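Side-chain contacts in Nrps/pks (Streptomyces albus, PDB 4OPF), which is a ketosynthase domain of the AT-less type I polyketide synthase for oxazolomycin, probably handling the growing chain as a thioester, as related domains do: residues A[7-12]-A[172-177]; A[164-169]-A[182-187]; A[289-294]-A[354-359]; A[329-334]-A[339-344]. One frame throughout, in Å; residues are numbered along the deposited sequence.

How the contacts relate
Two pairs of contacts, one in the N-terminal and one in the C-terminal half of the ketosynthase fold, join helices, strands and loops of its core. Contacts 1 and 2, with centres 12 Å apart, share helix 162-175 and both reach the second subunit. Contact 4 lies next to contact 2, 15 Å away between centres, where Leu-164 meets Val-343. Contact 3 lies 13 Å from contact 4 between centres; Leu-359 rests on Pro-329 there, and Glu-293 on Gly-342. Contact 4 borders the probable active site: its His-333 touches Cys-160, the cysteine just before helix 162-175. Contacts 1 and 3 are 25 Å apart between centres.

Contact 1 of 4, residues A[7-12]-A[172-177]; sequences YDIAVV and QALRSG
The Tyr-7 ring has the backbone of Arg-175 over one face and the Ile-9 methyl CD1 in plane at its edge. Arg-175 CA stands 3.7 Å from the ring centroid and 15° off the normal, a CH-pi contact. The Arg-175 guanidinium in turn takes Tyr-7 CB over one of its faces, with NH1 3.7 Å from CB. The two side chains run past each other in opposite directions, ring and guanidinium planes 46° apart. With CG anti to the backbone N of Tyr-7 (chi1 -180°), the ring is laid along the last turn of helix 162-175, and its CE2 reaches Leu-174 CB at 4.0 Å. That turn ends in a Schellman motif: Gly-177 has positive phi and its N donates to Leu-174 O. The helix here meets the start of strand 9-17, a strand of the large ketosynthase sheet, and Ile-9 CG2 packs on Leu-174 CD1 at 3.8 Å. An alanine in place of Tyr-7 is likely to leave the Arg-175 backbone without the ring beneath it and Ile-9 CD1 without its edge neighbour. One water accepts from both Tyr-7 N and Arg-175 NH2, the latter at 3.0 Å, tying the arginine tip to the incoming chain. On the far side of the helix, Gln-172 and Ser-176 exchange hydrogen bonds with Ser-176 and Gln-172 of the second subunit.

Contact 2 of 4, residues A[164-169]-A[182-187]; sequences LVALHH and AVVAGV
Val-184 reaches from its strand to the backbone of Leu-167, and one of its methyls carries most of the contact between these segments. The CA-CB bond points toward the helix, and CB forks there into two methyls. CG1, anti to the backbone N (chi1 173°), makes the contact. Its nearest neighbour is Leu-167 N at 3.8 Å, with Leu-167 CA a little farther at 3.9 Å. The same methyl lies 4.1 Å from Leu-167 CB and 4.3 Å from Ala-166 CB, and is thus set against the helix surface where these two residues join. The other methyl, CG2, sits beside the backbone N of Val-184. Ala-166 adds a looser touch, its CB 4.5 Å from Ala-185 O.

Helix 162-175 and strand 181-188 follow each other in the chain and run almost antiparallel, their local axes 170° apart and 7.8 Å at closest approach. Together with strand 153-156, which precedes the helix and runs parallel to strand 181-188 across strand 107-112, they form a beta-alpha-beta crossover of the thiolase-like fold. Leu-167 also packs on Leu-249 and Ile-252 of strand 247-256, and farther round the helix His-169 stacks on His-169 of the second subunit.

No hydrogen bond crosses between the two segments, and all four touching residues are buried. The attachment therefore rests on dispersion and shape: one methyl of a beta-branched valine fits against the helix where the small Ala-166 probably lets it come close.

Contact 3 of 4, residues A[289-294]-A[354-359]; sequences VTYIET and AIVPFL
This is a buried apolar contact with one water at its polar end, in which Tyr-291 of a central-sheet strand meets Ile-355 and Val-356 just beyond helix 338-352. The tyrosine and Ile-355 side chains pass each other in opposite directions. Ile-355 CG2 approaches the ring obliquely, 3.8 Å from Tyr-291 CE1 and 3.9 Å from Tyr-291 CD1, and Ile-355 CD1 follows at 4.1 Å from Tyr-291 CD1. At chi1 -62° CG1 lies beside the isoleucine's backbone N and CG2 opposite that N; with the chain extended to CD1, both methyls come to the same side of the ring.

At the phenol end a water lies in the ring plane, 2.8 Å from Tyr-291 OH, and donates to Val-356 O at 2.7 Å. The hydroxyl is also hydrogen-bonded to Lys-345 NZ, which makes a salt bridge with Glu-293. The ring is thereby held at its tip as well as along one side, and the buried carbonyl of Val-356 has a partner.

Met-349 of helix 338-352 packs on both Tyr-291 and Ile-355. Strand 291-293 lies between strands 390-396 and 322-325 of the large sheet, whereas strand 354-355 pairs antiparallel with strand 382-383.

Contact 4 of 4, residues A[329-334]-A[339-344]; sequences PNIGHP and GIAGVI
Ala-341 sends its methyl out between Ile-331 and Pro-334, and the two are nearly symmetrical in direction, though not in distance. Ile-331 CD1 lies 3.9 Å from Ala-341 CB and Pro-334 CG 4.4 Å from it, and the outward line of the CA-CB bond of Ala-341 runs between them, about 29° from each. The two also meet each other, with Ile-331 CD1 3.9 Å from Pro-334 CG, so that the three carbons form a compact triangle.

Ile-331 comes at the methyl end-on. Its CG1 sits between the backbone N and the carbonyl carbon (chi1 65°), and from there the chain runs extended, which brings CD1 to the front. Pro-334 turns a corner of its ring toward the helix: CG leads, while CB and CD are set back. Contact is through carbon alone, and no hydrogen bond joins the two segments.

The loop belongs to the Asn-Ile-Gly-His sequence of ketosynthases, here residues 330-333. Helix 328-331 ends at Ile-331, and Gly-332 leaves it with positive phi, which favours glycine. The chain then leads to His-333, whose side chain touches Cys-160; in related enzymes the corresponding histidine and cysteine are active-site residues. Helix 338-352 starts a few residues later, and its first turns present Ala-341 back to the loop.

Other parts of the fold close in around the triangle. Leu-30 of helix 24-33 packs on Ile-331, and Phe-18 on Ala-341. Tyr-27 OH is hydrogen-bonded to the carbonyl of Ala-341, and Thr-188 OG1 to that of Pro-334.

Contact 1 of 4, residues A[7-12]-A[172-177]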
# COMPACT_ATOMS: atom_id res chain seq x y z
N TYR A 7 16.60 2.82 10.40
CA TYR A 7 15.97 4.13 10.26
C TYR A 7 14.89 4.30 11.35
O TYR A 7 13.88 3.62 11.30
CB TYR A 7 15.36 4.26 8.84
CG TYR A 7 14.69 5.60 8.60
CD1 TYR A 7 15.43 6.70 8.18
CD2 TYR A 7 13.30 5.76 8.78
CE1 TYR A 7 14.82 7.94 7.98
CE2 TYR A 7 12.69 7.00 8.58
CZ TYR A 7 13.44 8.08 8.19
OH TYR A 7 12.87 9.29 7.98
N ASP A 8 15.13 5.17 12.31
CA ASP A 8 14.32 5.23 13.54
C ASP A 8 13.10 6.17 13.38
O ASP A 8 13.25 7.33 13.02
CB ASP A 8 15.19 5.79 14.65
CG ASP A 8 16.26 4.76 15.19
OD1 ASP A 8 16.02 3.54 15.21
OD2 ASP A 8 17.29 5.21 15.68
N ILE A 9 11.93 5.70 13.73
CA ILE A 9 10.73 6.50 13.53
C ILE A 9 10.09 6.70 14.88
O ILE A 9 9.80 5.72 15.53
CB ILE A 9 9.80 5.77 12.57
CG1 ILE A 9 10.37 5.81 11.15
CG2 ILE A 9 8.39 6.35 12.56
CD1 ILE A 9 9.76 4.70 10.29
N ALA A 10 9.87 7.96 15.28
CA ALA A 10 9.21 8.27 16.52
C ALA A 10 7.68 8.20 16.42
O ALA A 10 7.09 8.65 15.44
CB ALA A 10 9.58 9.67 16.97
N VAL A 11 7.05 7.64 17.43
CA VAL A 11 5.63 7.77 17.64
C VAL A 11 5.46 9.05 18.43
O VAL A 11 5.82 9.07 19.58
CB VAL A 11 5.11 6.60 18.45
CG1 VAL A 11 3.61 6.76 18.69
CG2 VAL A 11 5.40 5.32 17.70
N VAL A 12 5.00 10.12 17.79
CA VAL A 12 4.86 11.39 18.44
C VAL A 12 3.47 11.68 18.94
O VAL A 12 3.27 12.70 19.61
CB VAL A 12 5.36 12.55 17.57
CG1 VAL A 12 6.78 12.28 17.09
CG2 VAL A 12 4.44 12.84 16.38
N GLN A 172 8.14 2.85 5.06
CA GLN A 172 8.82 2.97 3.76
C GLN A 172 8.72 4.38 3.25
O GLN A 172 9.69 4.93 2.74
CB GLN A 172 8.19 2.07 2.74
CG GLN A 172 8.01 0.62 3.17
CD GLN A 172 8.87 -0.34 2.44
OE1 GLN A 172 8.57 -0.71 1.31
NE2 GLN A 172 9.94 -0.80 3.09
N ALA A 173 7.55 5.02 3.44
CA ALA A 173 7.41 6.37 2.95
C ALA A 173 8.31 7.33 3.71
O ALA A 173 8.91 8.27 3.14
CB ALA A 173 5.94 6.80 3.00
N LEU A 174 8.40 7.14 5.00
CA LEU A 174 9.22 8.02 5.80
C LEU A 174 10.74 7.79 5.48
O LEU A 174 11.49 8.72 5.32
CB LEU A 174 8.95 7.77 7.27
CG LEU A 174 7.65 8.33 7.82
CD1 LEU A 174 7.33 7.63 9.12
CD2 LEU A 174 7.78 9.80 8.07
N ARG A 175 11.15 6.54 5.40
CA ARG A 175 12.56 6.18 5.09
C ARG A 175 13.01 6.75 3.72
O ARG A 175 14.10 7.24 3.59
CB ARG A 175 12.67 4.64 5.15
CG ARG A 175 14.03 3.99 4.88
CD ARG A 175 13.89 2.49 4.44
NE ARG A 175 13.42 1.57 5.51
CZ ARG A 175 14.19 1.06 6.50
NH1 ARG A 175 15.47 1.36 6.61
NH2 ARG A 175 13.66 0.25 7.41
N SER A 176 12.13 6.76 2.72
CA SER A 176 12.47 7.26 1.40
C SER A 176 12.33 8.77 1.28
O SER A 176 12.63 9.35 0.24
CB SER A 176 11.58 6.58 0.36
OG SER A 176 10.25 7.04 0.54
N GLY A 177 11.87 9.45 2.33
CA GLY A 177 11.74 10.94 2.24
C GLY A 177 10.49 11.36 1.47
O GLY A 177 10.32 12.52 1.16
O HOH W 1 14.96 0.19 10.11

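Contact 2 of 4, residues A[164-169]-A[182-187]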
# COMPACT_ATOMS: atom_id res chain seq x y z
N LEU A 164 -0.56 -3.28 10.76
CA LEU A 164 0.88 -3.46 10.60
C LEU A 164 1.32 -3.31 9.16
O LEU A 164 2.43 -2.77 8.89
CB LEU A 164 1.36 -4.80 11.14
CG LEU A 164 1.25 -5.03 12.64
CD1 LEU A 164 2.05 -6.24 13.07
CD2 LEU A 164 1.88 -3.87 13.35
N VAL A 165 0.51 -3.74 8.22
CA VAL A 165 0.87 -3.49 6.82
C VAL A 165 0.82 -2.01 6.51
O VAL A 165 1.69 -1.46 5.83
CB VAL A 165 -0.05 -4.30 5.88
CG1 VAL A 165 0.19 -3.96 4.45
CG2 VAL A 165 0.20 -5.78 6.11
N ALA A 166 -0.20 -1.33 7.06
CA ALA A 166 -0.27 0.16 6.90
C ALA A 166 0.96 0.82 7.55
O ALA A 166 1.58 1.71 7.01
CB ALA A 166 -1.57 0.70 7.57
N LEU A 167 1.33 0.34 8.73
CA LEU A 167 2.58 0.81 9.39
C LEU A 167 3.88 0.64 8.53
O LEU A 167 4.74 1.51 8.46
CB LEU A 167 2.72 0.13 10.78
CG LEU A 167 3.90 0.61 11.61
CD1 LEU A 167 3.79 2.07 11.92
CD2 LEU A 167 3.94 -0.18 12.92
N HIS A 168 3.96 -0.47 7.83
CA HIS A 168 5.04 -0.76 6.92
C HIS A 168 5.02 0.22 5.74
O HIS A 168 6.08 0.72 5.35
CB HIS A 168 4.87 -2.19 6.44
CG HIS A 168 5.92 -2.65 5.51
ND1 HIS A 168 5.64 -3.02 4.21
CD2 HIS A 168 7.27 -2.73 5.64
CE1 HIS A 168 6.76 -3.39 3.61
NE2 HIS A 168 7.76 -3.20 4.45
N HIS A 169 3.85 0.50 5.16
CA HIS A 169 3.81 1.50 4.04
C HIS A 169 4.26 2.85 4.60
O HIS A 169 5.03 3.52 4.01
CB HIS A 169 2.41 1.65 3.51
CG HIS A 169 1.89 0.47 2.76
ND1 HIS A 169 2.68 -0.29 1.92
CD2 HIS A 169 0.66 -0.06 2.69
CE1 HIS A 169 1.95 -1.27 1.41
NE2 HIS A 169 0.73 -1.16 1.87
N ALA A 182 3.51 10.76 9.10
CA ALA A 182 2.50 9.79 8.69
C ALA A 182 1.47 9.51 9.77
O ALA A 182 1.81 9.37 10.97
CB ALA A 182 3.16 8.48 8.32
N VAL A 183 0.22 9.43 9.37
CA VAL A 183 -0.81 8.98 10.23
C VAL A 183 -1.02 7.50 9.88
O VAL A 183 -1.20 7.15 8.70
CB VAL A 183 -2.12 9.73 9.92
CG1 VAL A 183 -3.28 9.10 10.64
CG2 VAL A 183 -2.02 11.20 10.26
N VAL A 184 -1.02 6.64 10.88
CA VAL A 184 -1.27 5.21 10.69
C VAL A 184 -2.41 4.84 11.61
O VAL A 184 -2.39 5.15 12.78
CB VAL A 184 -0.02 4.41 11.07
CG1 VAL A 184 -0.24 2.90 11.06
CG2 VAL A 184 1.06 4.71 10.07
N ALA A 185 -3.41 4.14 11.10
CA ALA A 185 -4.56 3.80 11.88
C ALA A 185 -5.01 2.40 11.55
O ALA A 185 -4.76 1.89 10.47
CB ALA A 185 -5.73 4.72 11.55
N GLY A 186 -5.79 1.86 12.46
CA GLY A 186 -6.54 0.64 12.22
C GLY A 186 -7.91 0.85 12.79
O GLY A 186 -8.05 1.47 13.84
N VAL A 187 -8.92 0.30 12.14
CA VAL A 187 -10.29 0.48 12.59
C VAL A 187 -11.13 -0.75 12.24
O VAL A 187 -10.99 -1.33 11.16
CB VAL A 187 -10.94 1.75 11.96
CG1 VAL A 187 -11.11 1.63 10.45
CG2 VAL A 187 -12.27 2.06 12.58

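Contact 3 of 4, residues A[289-294]-A[354-359]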
# COMPACT_ATOMS: atom_id res chain seq x y z
N VAL A 289 15.44 -8.09 22.66
CA VAL A 289 13.97 -7.96 22.60
C VAL A 289 13.42 -8.78 23.77
O VAL A 289 13.57 -9.99 23.81
CB VAL A 289 13.41 -8.44 21.26
CG1 VAL A 289 11.89 -8.30 21.20
CG2 VAL A 289 14.04 -7.67 20.10
N THR A 290 12.78 -8.08 24.69
CA THR A 290 12.36 -8.59 25.98
C THR A 290 10.92 -9.07 26.04
O THR A 290 10.59 -9.94 26.86
CB THR A 290 12.55 -7.46 27.00
OG1 THR A 290 13.93 -7.12 27.02
CG2 THR A 290 12.11 -7.80 28.40
N TYR A 291 10.07 -8.53 25.19
CA TYR A 291 8.65 -8.86 25.20
C TYR A 291 8.14 -8.94 23.77
O TYR A 291 8.51 -8.12 22.94
CB TYR A 291 7.89 -7.75 25.91
CG TYR A 291 6.40 -7.99 26.07
CD1 TYR A 291 5.94 -8.69 27.15
CD2 TYR A 291 5.47 -7.54 25.12
CE1 TYR A 291 4.61 -8.94 27.35
CE2 TYR A 291 4.10 -7.81 25.30
CZ TYR A 291 3.68 -8.47 26.42
OH TYR A 291 2.35 -8.75 26.69
N ILE A 292 7.29 -9.92 23.48
CA ILE A 292 6.62 -10.05 22.21
C ILE A 292 5.10 -10.13 22.44
O ILE A 292 4.61 -11.02 23.15
CB ILE A 292 7.07 -11.30 21.50
CG1 ILE A 292 8.61 -11.25 21.34
CG2 ILE A 292 6.41 -11.47 20.16
CD1 ILE A 292 9.15 -12.45 20.68
N GLU A 293 4.38 -9.18 21.86
CA GLU A 293 2.95 -9.29 21.65
C GLU A 293 2.73 -10.24 20.45
O GLU A 293 2.92 -9.88 19.29
CB GLU A 293 2.36 -7.91 21.40
CG GLU A 293 0.89 -7.87 20.90
CD GLU A 293 -0.16 -8.20 21.96
OE1 GLU A 293 0.24 -8.25 23.18
OE2 GLU A 293 -1.39 -8.40 21.58
N THR A 294 2.29 -11.45 20.75
CA THR A 294 2.23 -12.55 19.84
C THR A 294 1.00 -12.41 18.93
O THR A 294 0.06 -11.70 19.23
CB THR A 294 2.10 -13.89 20.59
OG1 THR A 294 0.89 -13.89 21.38
CG2 THR A 294 3.27 -14.13 21.50
N ALA A 354 6.72 -1.19 31.96
CA ALA A 354 6.11 -2.26 32.69
C ALA A 354 5.60 -3.32 31.76
O ALA A 354 5.22 -3.03 30.61
CB ALA A 354 4.97 -1.73 33.56
N ILE A 355 5.56 -4.53 32.28
CA ILE A 355 4.96 -5.64 31.59
C ILE A 355 3.61 -5.91 32.22
O ILE A 355 3.51 -6.02 33.40
CB ILE A 355 5.86 -6.86 31.64
CG1 ILE A 355 7.16 -6.47 30.92
CG2 ILE A 355 5.16 -8.03 30.96
CD1 ILE A 355 8.01 -7.62 30.50
N VAL A 356 2.57 -5.98 31.39
CA VAL A 356 1.25 -6.28 31.84
C VAL A 356 0.97 -7.77 31.93
O VAL A 356 1.65 -8.59 31.32
CB VAL A 356 0.23 -5.63 30.96
CG1 VAL A 356 0.50 -4.16 30.89
CG2 VAL A 356 0.21 -6.26 29.57
N PRO A 357 -0.04 -8.14 32.72
CA PRO A 357 -0.36 -9.56 32.85
C PRO A 357 -0.84 -10.16 31.54
O PRO A 357 -1.54 -9.51 30.76
CB PRO A 357 -1.53 -9.59 33.85
CG PRO A 357 -1.68 -8.24 34.38
CD PRO A 357 -0.77 -7.29 33.67
N PHE A 358 -0.51 -11.41 31.34
CA PHE A 358 -1.14 -12.24 30.35
C PHE A 358 -2.26 -13.06 30.99
O PHE A 358 -2.06 -13.70 32.03
CB PHE A 358 -0.12 -13.15 29.74
CG PHE A 358 -0.68 -14.12 28.76
CD1 PHE A 358 -1.24 -13.69 27.59
CD2 PHE A 358 -0.67 -15.48 29.03
CE1 PHE A 358 -1.77 -14.59 26.67
CE2 PHE A 358 -1.18 -16.39 28.12
CZ PHE A 358 -1.74 -15.94 26.93
N LEU A 359 -3.43 -13.05 30.36
CA LEU A 359 -4.62 -13.69 30.93
C LEU A 359 -4.75 -15.21 30.67
O LEU A 359 -5.05 -15.96 31.58
CB LEU A 359 -5.88 -12.93 30.52
CG LEU A 359 -6.27 -11.74 31.40
CD1 LEU A 359 -5.12 -10.74 31.51
CD2 LEU A 359 -7.49 -11.03 30.84
O HOH W 2 1.83 -10.03 29.08

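Contact 4 of 4, residues A[329-334]-A[339-344]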
# COMPACT_ATOMS: atom_id res chain seq x y z
N PRO A 329 -7.20 -11.88 24.93
CA PRO A 329 -8.04 -12.26 26.07
C PRO A 329 -8.64 -11.04 26.79
O PRO A 329 -9.65 -11.18 27.44
CB PRO A 329 -7.07 -13.00 26.98
CG PRO A 329 -5.99 -13.47 26.07
CD PRO A 329 -5.82 -12.32 25.11
N ASN A 330 -8.04 -9.85 26.66
CA ASN A 330 -8.56 -8.66 27.29
C ASN A 330 -9.68 -7.99 26.47
O ASN A 330 -10.62 -7.47 27.06
CB ASN A 330 -7.47 -7.61 27.45
CG ASN A 330 -6.24 -8.12 28.20
OD1 ASN A 330 -5.36 -8.81 27.64
ND2 ASN A 330 -6.12 -7.71 29.44
N ILE A 331 -9.55 -7.93 25.15
CA ILE A 331 -10.51 -7.17 24.34
C ILE A 331 -11.13 -7.91 23.17
O ILE A 331 -11.90 -7.30 22.43
CB ILE A 331 -9.88 -5.91 23.75
CG1 ILE A 331 -8.78 -6.26 22.78
CG2 ILE A 331 -9.38 -5.00 24.88
CD1 ILE A 331 -8.18 -5.04 22.07
N GLY A 332 -10.86 -9.21 23.04
CA GLY A 332 -11.28 -10.02 21.89
C GLY A 332 -10.38 -9.81 20.68
O GLY A 332 -9.27 -9.33 20.83
N HIS A 333 -10.88 -10.13 19.48
CA HIS A 333 -10.12 -10.04 18.24
C HIS A 333 -10.65 -8.87 17.39
O HIS A 333 -11.65 -9.02 16.71
CB HIS A 333 -10.26 -11.34 17.44
CG HIS A 333 -9.26 -11.47 16.33
ND1 HIS A 333 -8.75 -10.39 15.64
CD2 HIS A 333 -8.68 -12.56 15.77
CE1 HIS A 333 -7.89 -10.80 14.72
NE2 HIS A 333 -7.82 -12.12 14.78
N PRO A 334 -9.97 -7.71 17.40
CA PRO A 334 -10.48 -6.53 16.67
C PRO A 334 -10.20 -6.51 15.17
O PRO A 334 -10.13 -5.43 14.59
CB PRO A 334 -9.80 -5.34 17.36
CG PRO A 334 -8.78 -5.90 18.28
CD PRO A 334 -8.74 -7.41 18.15
N GLY A 339 -3.68 -5.39 14.93
CA GLY A 339 -2.31 -4.97 14.96
C GLY A 339 -2.16 -3.66 15.69
O GLY A 339 -1.14 -3.42 16.35
N ILE A 340 -3.16 -2.77 15.56
CA ILE A 340 -2.95 -1.44 16.09
C ILE A 340 -3.19 -1.51 17.60
O ILE A 340 -2.55 -0.79 18.32
CB ILE A 340 -3.81 -0.31 15.39
CG1 ILE A 340 -3.21 1.05 15.73
CG2 ILE A 340 -5.22 -0.30 15.85
CD1 ILE A 340 -1.95 1.28 14.96
N ALA A 341 -4.09 -2.37 18.07
CA ALA A 341 -4.25 -2.61 19.50
C ALA A 341 -2.99 -3.16 20.16
O ALA A 341 -2.60 -2.72 21.24
CB ALA A 341 -5.40 -3.55 19.74
N GLY A 342 -2.33 -4.06 19.46
CA GLY A 342 -1.08 -4.60 19.88
C GLY A 342 0.04 -3.61 19.89
O GLY A 342 0.78 -3.57 20.84
N VAL A 343 0.16 -2.77 18.86
CA VAL A 343 1.20 -1.78 18.82
C VAL A 343 0.99 -0.76 19.91
O VAL A 343 1.94 -0.40 20.59
CB VAL A 343 1.27 -1.12 17.42
CG1 VAL A 343 2.11 0.15 17.42
CG2 VAL A 343 1.85 -2.12 16.41
N ILE A 344 -0.23 -0.31 20.13
CA ILE A 344 -0.51 0.71 21.17
C ILE A 344 -0.21 0.14 22.58
O ILE A 344 0.43 0.81 23.40
CB ILE A 344 -1.95 1.24 21.06
CG1 ILE A 344 -2.05 2.11 19.77
CG2 ILE A 344 -2.36 2.05 22.29
CD1 ILE A 344 -3.43 2.59 19.44